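Local coordinates for fibronectin type III domain-containing protein (Simiduia agarivorans, PDB 6P2K) that probably cleaves the beta-1,4-glucan backbone of xyloglucan as a family 74 glycoside hydrolase, whose two beta-propellers make up this part of a longer, probably secreted, protein, at residues 125-130 with 711-716. Residues are numbered along the deposited sequence; the frame is centred on the assembly and turned at random.
Sequences DDFIGK and DYQLGY
Lys130 meets Tyr712 through its carbonyl oxygen and Asp711 through its aliphatic side chain. The aromatic ring of Tyr712 presents an edge to the Lys130 carbonyl, CE1 lying 3.3 Å from Lys130 O and near the ring plane. An aromatic C-H is slightly positive, so this edge suits a carbonyl oxygen better than the electron-rich face would. One face of the same ring is occupied instead by its own neighbour, Asp711 CB, 4.1 Å above the centre, and Phe131 brings a second ring against Tyr712. The lysine chain bends at chi2 (-71°) and is extended beyond it, which lays the aliphatic CD 3.7 Å from Asp711 O. Its ammonium stops short of an ion pair: NZ is 4.9 Å from Asp711 OD1, though the opposite charges may still attract weakly, while OD2 forms a salt bridge with Lys689.

Both segments include a chain reversal. Phe127 to Lys130 make a type I beta turn closed by Lys130 N to Phe127 O (3.1 Å), within the long loop between strands 114-119 and 139-144. Residues 711-713 belong to the connection between antiparallel strands 702-709 and 714-723, where a G1 beta bulge sets Gln713 and Leu714 opposite Asp709. Gln713 holds the first bulge position, with the left-handed conformation (phi 58°) characteristic of it and most often supplied by glycine. As expected for family 74, the loops join the two propellers, probably across the substrate cleft.

Beyond the lysine, Gln713 reaches out with its amide until OE1 stands 4.2 Å from Phe127 CE2, obliquely to the ring. Arg59 links the two: its guanidinium serves both, hydrogen-bonding OE1 and making a cation-pi contact with Phe127, while the length of glutamine lets OE1 reach it. The phenyl side chain's nearest atom also lies about 6 Å from the zinc ion bound by Gln16 and Asp124.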
ATOM      1  N   ASP B 125     -25.976  -1.791 -49.111  1.00 45.49           N
ATOM      2  CA  ASP B 125     -27.326  -1.628 -49.639  1.00 47.29           C
ATOM      3  C   ASP B 125     -27.995  -0.372 -49.096  1.00 47.99           C
ATOM      4  O   ASP B 125     -28.870   0.199 -49.757  1.00 48.97           O
ATOM      5  CB  ASP B 125     -28.170  -2.864 -49.322  1.00 49.00           C
ATOM      6  CG  ASP B 125     -27.859  -4.033 -50.242  1.00 50.99           C
ATOM      7  OD1 ASP B 125     -28.337  -4.027 -51.398  1.00 53.35           O
ATOM      8  OD2 ASP B 125     -27.132  -4.956 -49.812  1.00 51.13           O
ATOM      9  N   ASP B 126     -27.599   0.080 -47.909  1.00 46.32           N
ATOM     10  CA  ASP B 126     -28.176   1.287 -47.332  1.00 50.83           C
ATOM     11  C   ASP B 126     -27.604   2.566 -47.934  1.00 47.79           C
ATOM     12  O   ASP B 126     -28.031   3.657 -47.544  1.00 49.37           O
ATOM     13  CB  ASP B 126     -27.984   1.290 -45.812  1.00 57.94           C
ATOM     14  CG  ASP B 126     -26.539   1.067 -45.398  1.00 66.70           C
ATOM     15  OD1 ASP B 126     -25.762   0.502 -46.201  1.00 69.30           O
ATOM     16  OD2 ASP B 126     -26.180   1.454 -44.265  1.00 68.52           O
ATOM     17  N   PHE B 127     -26.665   2.462 -48.874  1.00 46.24           N
ATOM     18  CA  PHE B 127     -26.072   3.626 -49.513  1.00 46.19           C
ATOM     19  C   PHE B 127     -26.335   3.715 -51.010  1.00 43.06           C
ATOM     20  O   PHE B 127     -26.028   4.751 -51.609  1.00 41.44           O
ATOM     21  CB  PHE B 127     -24.550   3.653 -49.289  1.00 45.67           C
ATOM     22  CG  PHE B 127     -24.139   4.112 -47.916  1.00 48.48           C
ATOM     23  CD1 PHE B 127     -24.032   3.209 -46.871  1.00 47.27           C
ATOM     24  CD2 PHE B 127     -23.845   5.446 -47.675  1.00 49.95           C
ATOM     25  CE1 PHE B 127     -23.650   3.627 -45.609  1.00 47.20           C
ATOM     26  CE2 PHE B 127     -23.461   5.871 -46.414  1.00 49.90           C
ATOM     27  CZ  PHE B 127     -23.363   4.960 -45.380  1.00 48.23           C
ATOM     28  N   ILE B 128     -26.887   2.669 -51.634  1.00 43.33           N
ATOM     29  CA  ILE B 128     -27.057   2.671 -53.083  1.00 46.36           C
ATOM     30  C   ILE B 128     -28.006   3.771 -53.543  1.00 48.02           C
ATOM     31  O   ILE B 128     -27.975   4.167 -54.713  1.00 51.27           O
ATOM     32  CB  ILE B 128     -27.529   1.279 -53.564  1.00 47.48           C
ATOM     33  CG1 ILE B 128     -27.428   1.157 -55.088  1.00 47.22           C
ATOM     34  CG2 ILE B 128     -28.954   1.009 -53.110  1.00 47.09           C
ATOM     35  CD1 ILE B 128     -26.111   1.640 -55.665  1.00 45.97           C
ATOM     36  N   GLY B 129     -28.835   4.296 -52.647  1.00 48.29           N
ATOM     37  CA  GLY B 129     -29.778   5.326 -53.021  1.00 49.96           C
ATOM     38  C   GLY B 129     -29.344   6.756 -52.786  1.00 51.59           C
ATOM     39  O   GLY B 129     -30.141   7.670 -53.021  1.00 58.42           O
ATOM     40  N   LYS B 130     -28.103   6.987 -52.347  1.00 45.44           N
ATOM     41  CA  LYS B 130     -27.695   8.334 -51.954  1.00 46.41           C
ATOM     42  C   LYS B 130     -27.741   9.304 -53.130  1.00 48.35           C
ATOM     43  O   LYS B 130     -28.068  10.484 -52.953  1.00 48.92           O
ATOM     44  CB  LYS B 130     -26.297   8.303 -51.336  1.00 45.83           C
ATOM     45  CG  LYS B 130     -26.213   7.591 -49.991  1.00 46.50           C
ATOM     46  CD  LYS B 130     -26.886   8.379 -48.877  1.00 51.05           C
ATOM     47  CE  LYS B 130     -26.630   7.729 -47.522  1.00 54.29           C
ATOM     48  NZ  LYS B 130     -27.451   8.329 -46.430  1.00 58.98           N
ATOM     49  N   ASP B 711     -24.906  14.062 -46.523  1.00 42.31           N
ATOM     50  CA  ASP B 711     -25.693  13.207 -47.407  1.00 44.18           C
ATOM     51  C   ASP B 711     -24.858  12.665 -48.558  1.00 42.94           C
ATOM     52  O   ASP B 711     -25.162  11.593 -49.092  1.00 45.18           O
ATOM     53  CB  ASP B 711     -26.899  13.971 -47.950  1.00 47.55           C
ATOM     54  CG  ASP B 711     -28.001  14.118 -46.926  1.00 50.17           C
ATOM     55  OD1 ASP B 711     -28.207  13.174 -46.134  1.00 52.14           O
ATOM     56  OD2 ASP B 711     -28.662  15.177 -46.915  1.00 50.54           O
ATOM     57  N   TYR B 712     -23.809  13.385 -48.951  1.00 38.77           N
ATOM     58  CA  TYR B 712     -22.938  12.940 -50.024  1.00 37.25           C
ATOM     59  C   TYR B 712     -21.469  12.898 -49.629  1.00 37.17           C
ATOM     60  O   TYR B 712     -20.625  12.622 -50.489  1.00 39.24           O
ATOM     61  CB  TYR B 712     -23.109  13.841 -51.259  1.00 34.60           C
ATOM     62  CG  TYR B 712     -24.552  14.134 -51.606  1.00 32.57           C
ATOM     63  CD1 TYR B 712     -25.369  13.153 -52.152  1.00 35.84           C
ATOM     64  CD2 TYR B 712     -25.097  15.392 -51.386  1.00 31.32           C
ATOM     65  CE1 TYR B 712     -26.690  13.413 -52.471  1.00 37.54           C
ATOM     66  CE2 TYR B 712     -26.416  15.665 -51.699  1.00 34.74           C
ATOM     67  CZ  TYR B 712     -27.210  14.672 -52.242  1.00 39.48           C
ATOM     68  OH  TYR B 712     -28.525  14.937 -52.559  1.00 42.21           O
ATOM     69  N   GLN B 713     -21.141  13.158 -48.359  1.00 35.74           N
ATOM     70  CA  GLN B 713     -19.757  13.169 -47.877  1.00 39.45           C
ATOM     71  C   GLN B 713     -18.909  14.177 -48.649  1.00 37.73           C
ATOM     72  O   GLN B 713     -17.758  13.913 -48.998  1.00 38.40           O
ATOM     73  CB  GLN B 713     -19.131  11.774 -47.939  1.00 44.22           C
ATOM     74  CG  GLN B 713     -19.877  10.726 -47.142  1.00 50.54           C
ATOM     75  CD  GLN B 713     -19.476   9.316 -47.527  1.00 60.81           C
ATOM     76  OE1 GLN B 713     -20.141   8.348 -47.160  1.00 64.83           O
ATOM     77  NE2 GLN B 713     -18.380   9.193 -48.274  1.00 60.32           N
ATOM     78  N   LEU B 714     -19.486  15.342 -48.920  1.00 35.44           N
ATOM     79  CA  LEU B 714     -18.807  16.409 -49.637  1.00 32.02           C
ATOM     80  C   LEU B 714     -18.473  17.531 -48.667  1.00 31.22           C
ATOM     81  O   LEU B 714     -19.358  18.044 -47.973  1.00 28.99           O
ATOM     82  CB  LEU B 714     -19.672  16.932 -50.785  1.00 30.41           C
ATOM     83  CG  LEU B 714     -20.000  15.894 -51.860  1.00 33.32           C
ATOM     84  CD1 LEU B 714     -21.070  16.413 -52.807  1.00 33.26           C
ATOM     85  CD2 LEU B 714     -18.740  15.515 -52.626  1.00 33.66           C
ATOM     86  N   GLY B 715     -17.197  17.898 -48.612  1.00 32.06           N
ATOM     87  CA  GLY B 715     -16.768  19.019 -47.801  1.00 30.63           C
ATOM     88  C   GLY B 715     -16.376  20.203 -48.658  1.00 30.51           C
ATOM     89  O   GLY B 715     -15.473  20.094 -49.494  1.00 26.57           O
ATOM     90  N   TYR B 716     -17.054  21.338 -48.476  1.00 28.80           N
ATOM     91  CA  TYR B 716     -16.733  22.508 -49.286  1.00 29.40           C
ATOM     92  C   TYR B 716     -15.399  23.113 -48.867  1.00 30.48           C
ATOM     93  O   TYR B 716     -14.546  23.404 -49.713  1.00 33.76           O
ATOM     94  CB  TYR B 716     -17.845  23.555 -49.193  1.00 28.94           C
ATOM     95  CG  TYR B 716     -17.709  24.601 -50.271  1.00 29.23           C
ATOM     96  CD1 TYR B 716     -16.840  25.675 -50.121  1.00 28.29           C
ATOM     97  CD2 TYR B 716     -18.419  24.495 -51.459  1.00 29.81           C
ATOM     98  CE1 TYR B 716     -16.693  26.621 -51.119  1.00 27.91           C
ATOM     99  CE2 TYR B 716     -18.280  25.439 -52.461  1.00 30.26           C
ATOM    100  CZ  TYR B 716     -17.415  26.498 -52.285  1.00 28.46           C
ATOM    101  OH  TYR B 716     -17.273  27.440 -53.278  1.00 30.85           O
TER